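Local coordinates for protein putative enoyl-CoA hydratase (Streptomyces coelicolor A3, PDB 3G64) that probably acts on coenzyme A thioesters as a member of the enoyl-CoA hydratase/isomerase (crotonase) family, although its exact reaction is not established, at residues 183-188 with 193-198. Residues are numbered along the deposited sequence; the frame is centred on the assembly and turned at random.
Sequences DTVRAP and IGLISE
Val185 meets Leu195 and Ile193 in loose methyl contact. Val185 CG1 lies 4.5 Å from Leu195 CD1, and it is also 4.5 Å from Ile193 CD1. The three methyls cluster; their closest pair, Leu195 CD1 and Ile193 CD1 at 4.2 Å, lies within segment 193-198. Ile193 reaches the cluster by extension: with chi2 at -172°, CD1 stands anti to CA and carries the side chain out toward Val185 CG1. Leu178 of helix 172-181 touches both Val185 and Ile193, while Phe146 and Val169 pack against Leu195. The two segments hold the two ends of the short helix 187-193, for which Arg186 is the N-cap; Gly194, with phi at 104°, ends it in a Schellman motif. This helix links strand 185-186 of the small three-stranded sheet, paired with strand 145-147, to strand 198-199 at the edge of the six-stranded sheet of the crotonase-family fold. Ala190 within it touches Val185, Leu195 and Ile196. Beyond the cluster the fit slackens: the methyl Ala187 CB stays 5.8 Å from Ile196 CG1, and the approach to Ile196 CG1 at 4.5 Å comes from the carbonyl Ala187 O, not the side chain. The nearest CA pair, Ala187 CA and Ile196 CA, is 8.0 Å apart. On the outer side, Thr184 and Arg186 are exposed and lean on Arg145, whereas Asp183 OD1 forms salt bridges with Arg152 and with Arg215 of a second subunit.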
loop_
_atom_site.group_PDB
_atom_site.type_symbol
_atom_site.label_atom_id
_atom_site.label_comp_id
_atom_site.label_asym_id
_atom_site.label_seq_id
_atom_site.Cartn_x
_atom_site.Cartn_y
_atom_site.Cartn_z
ATOM N N ASP A 183 16.622 -1.714 -12.615
ATOM C CA ASP A 183 16.339 -1.613 -14.053
ATOM C C ASP A 183 15.485 -0.390 -14.387
ATOM O O ASP A 183 14.688 0.096 -13.578
ATOM C CB ASP A 183 15.646 -2.885 -14.570
ATOM C CG ASP A 183 16.610 -4.075 -14.705
ATOM O OD1 ASP A 183 17.841 -3.851 -14.771
ATOM O OD2 ASP A 183 16.142 -5.240 -14.744
ATOM N N THR A 184 15.650 0.106 -15.602
ATOM C CA THR A 184 14.885 1.256 -16.070
ATOM C C THR A 184 13.384 0.979 -16.172
ATOM O O THR A 184 12.952 -0.082 -16.618
ATOM C CB THR A 184 15.451 1.764 -17.433
ATOM O OG1 THR A 184 16.771 2.235 -17.200
ATOM C CG2 THR A 184 14.619 2.923 -17.995
ATOM N N VAL A 185 12.599 1.936 -15.690
ATOM C CA VAL A 185 11.160 1.875 -15.771
ATOM C C VAL A 185 10.748 2.973 -16.740
ATOM O O VAL A 185 10.834 4.157 -16.417
ATOM C CB VAL A 185 10.480 2.105 -14.409
ATOM C CG1 VAL A 185 8.970 2.076 -14.568
ATOM C CG2 VAL A 185 10.911 1.037 -13.382
ATOM N N ARG A 186 10.322 2.571 -17.936
ATOM C CA ARG A 186 9.846 3.527 -18.946
ATOM C C ARG A 186 8.447 4.063 -18.620
ATOM O O ARG A 186 7.748 3.540 -17.744
ATOM C CB ARG A 186 9.863 2.896 -20.345
ATOM C CG ARG A 186 11.096 2.059 -20.645
ATOM C CD ARG A 186 11.143 1.668 -22.130
ATOM N NE ARG A 186 10.618 0.329 -22.415
ATOM C CZ ARG A 186 9.385 0.054 -22.851
ATOM N NH1 ARG A 186 8.477 1.012 -23.037
ATOM N NH2 ARG A 186 9.051 -1.209 -23.085
ATOM N N ALA A 187 8.032 5.108 -19.330
ATOM C CA ALA A 187 6.741 5.746 -19.049
ATOM C C ALA A 187 5.489 4.825 -19.006
ATOM O O ALA A 187 4.643 4.994 -18.140
ATOM C CB ALA A 187 6.496 6.930 -20.041
ATOM N N PRO A 188 5.353 3.875 -19.953
ATOM C CA PRO A 188 4.123 3.066 -19.903
ATOM C C PRO A 188 4.048 2.185 -18.647
ATOM O O PRO A 188 3.005 2.100 -18.018
ATOM C CB PRO A 188 4.203 2.201 -21.179
ATOM C CG PRO A 188 5.163 2.941 -22.097
ATOM C CD PRO A 188 6.170 3.586 -21.146
ATOM N N ILE A 193 2.021 1.125 -13.113
ATOM C CA ILE A 193 2.225 0.758 -11.713
ATOM C C ILE A 193 1.942 1.876 -10.718
ATOM O O ILE A 193 2.070 1.667 -9.503
ATOM C CB ILE A 193 3.606 0.097 -11.440
ATOM C CG1 ILE A 193 4.745 1.119 -11.488
ATOM C CG2 ILE A 193 3.864 -1.084 -12.399
ATOM C CD1 ILE A 193 6.150 0.480 -11.405
ATOM N N GLY A 194 1.567 3.061 -11.198
ATOM C CA GLY A 194 1.182 4.124 -10.271
ATOM C C GLY A 194 2.166 5.262 -10.001
ATOM O O GLY A 194 1.943 6.086 -9.097
ATOM N N LEU A 195 3.226 5.340 -10.795
ATOM C CA LEU A 195 4.253 6.376 -10.601
ATOM C C LEU A 195 3.979 7.701 -11.302
ATOM O O LEU A 195 4.679 8.678 -11.027
ATOM C CB LEU A 195 5.612 5.894 -11.082
ATOM C CG LEU A 195 6.376 4.915 -10.221
ATOM C CD1 LEU A 195 7.624 4.410 -10.988
ATOM C CD2 LEU A 195 6.746 5.618 -8.928
ATOM N N ILE A 196 2.988 7.742 -12.201
ATOM C CA ILE A 196 2.694 8.968 -12.957
ATOM C C ILE A 196 1.364 9.584 -12.578
ATOM O O ILE A 196 0.338 8.892 -12.595
ATOM C CB ILE A 196 2.628 8.683 -14.475
ATOM C CG1 ILE A 196 3.915 8.007 -14.938
ATOM C CG2 ILE A 196 2.324 9.970 -15.285
ATOM C CD1 ILE A 196 5.121 8.814 -14.634
ATOM N N SER A 197 1.359 10.885 -12.275
ATOM C CA SER A 197 0.110 11.585 -11.944
ATOM C C SER A 197 -0.570 12.148 -13.197
ATOM O O SER A 197 -1.794 12.203 -13.280
ATOM C CB SER A 197 0.391 12.734 -10.970
ATOM O OG SER A 197 1.283 12.305 -9.947
ATOM N N GLU A 198 0.241 12.577 -14.157
ATOM C CA GLU A 198 -0.246 13.056 -15.452
ATOM C C GLU A 198 0.772 12.754 -16.534
ATOM O O GLU A 198 1.932 13.130 -16.418
ATOM C CB GLU A 198 -0.504 14.556 -15.433
ATOM C CG GLU A 198 -0.953 15.063 -16.803
ATOM C CD GLU A 198 -1.227 16.546 -16.833
ATOM O OE1 GLU A 198 -1.226 17.184 -15.756
ATOM O OE2 GLU A 198 -1.447 17.068 -17.950
#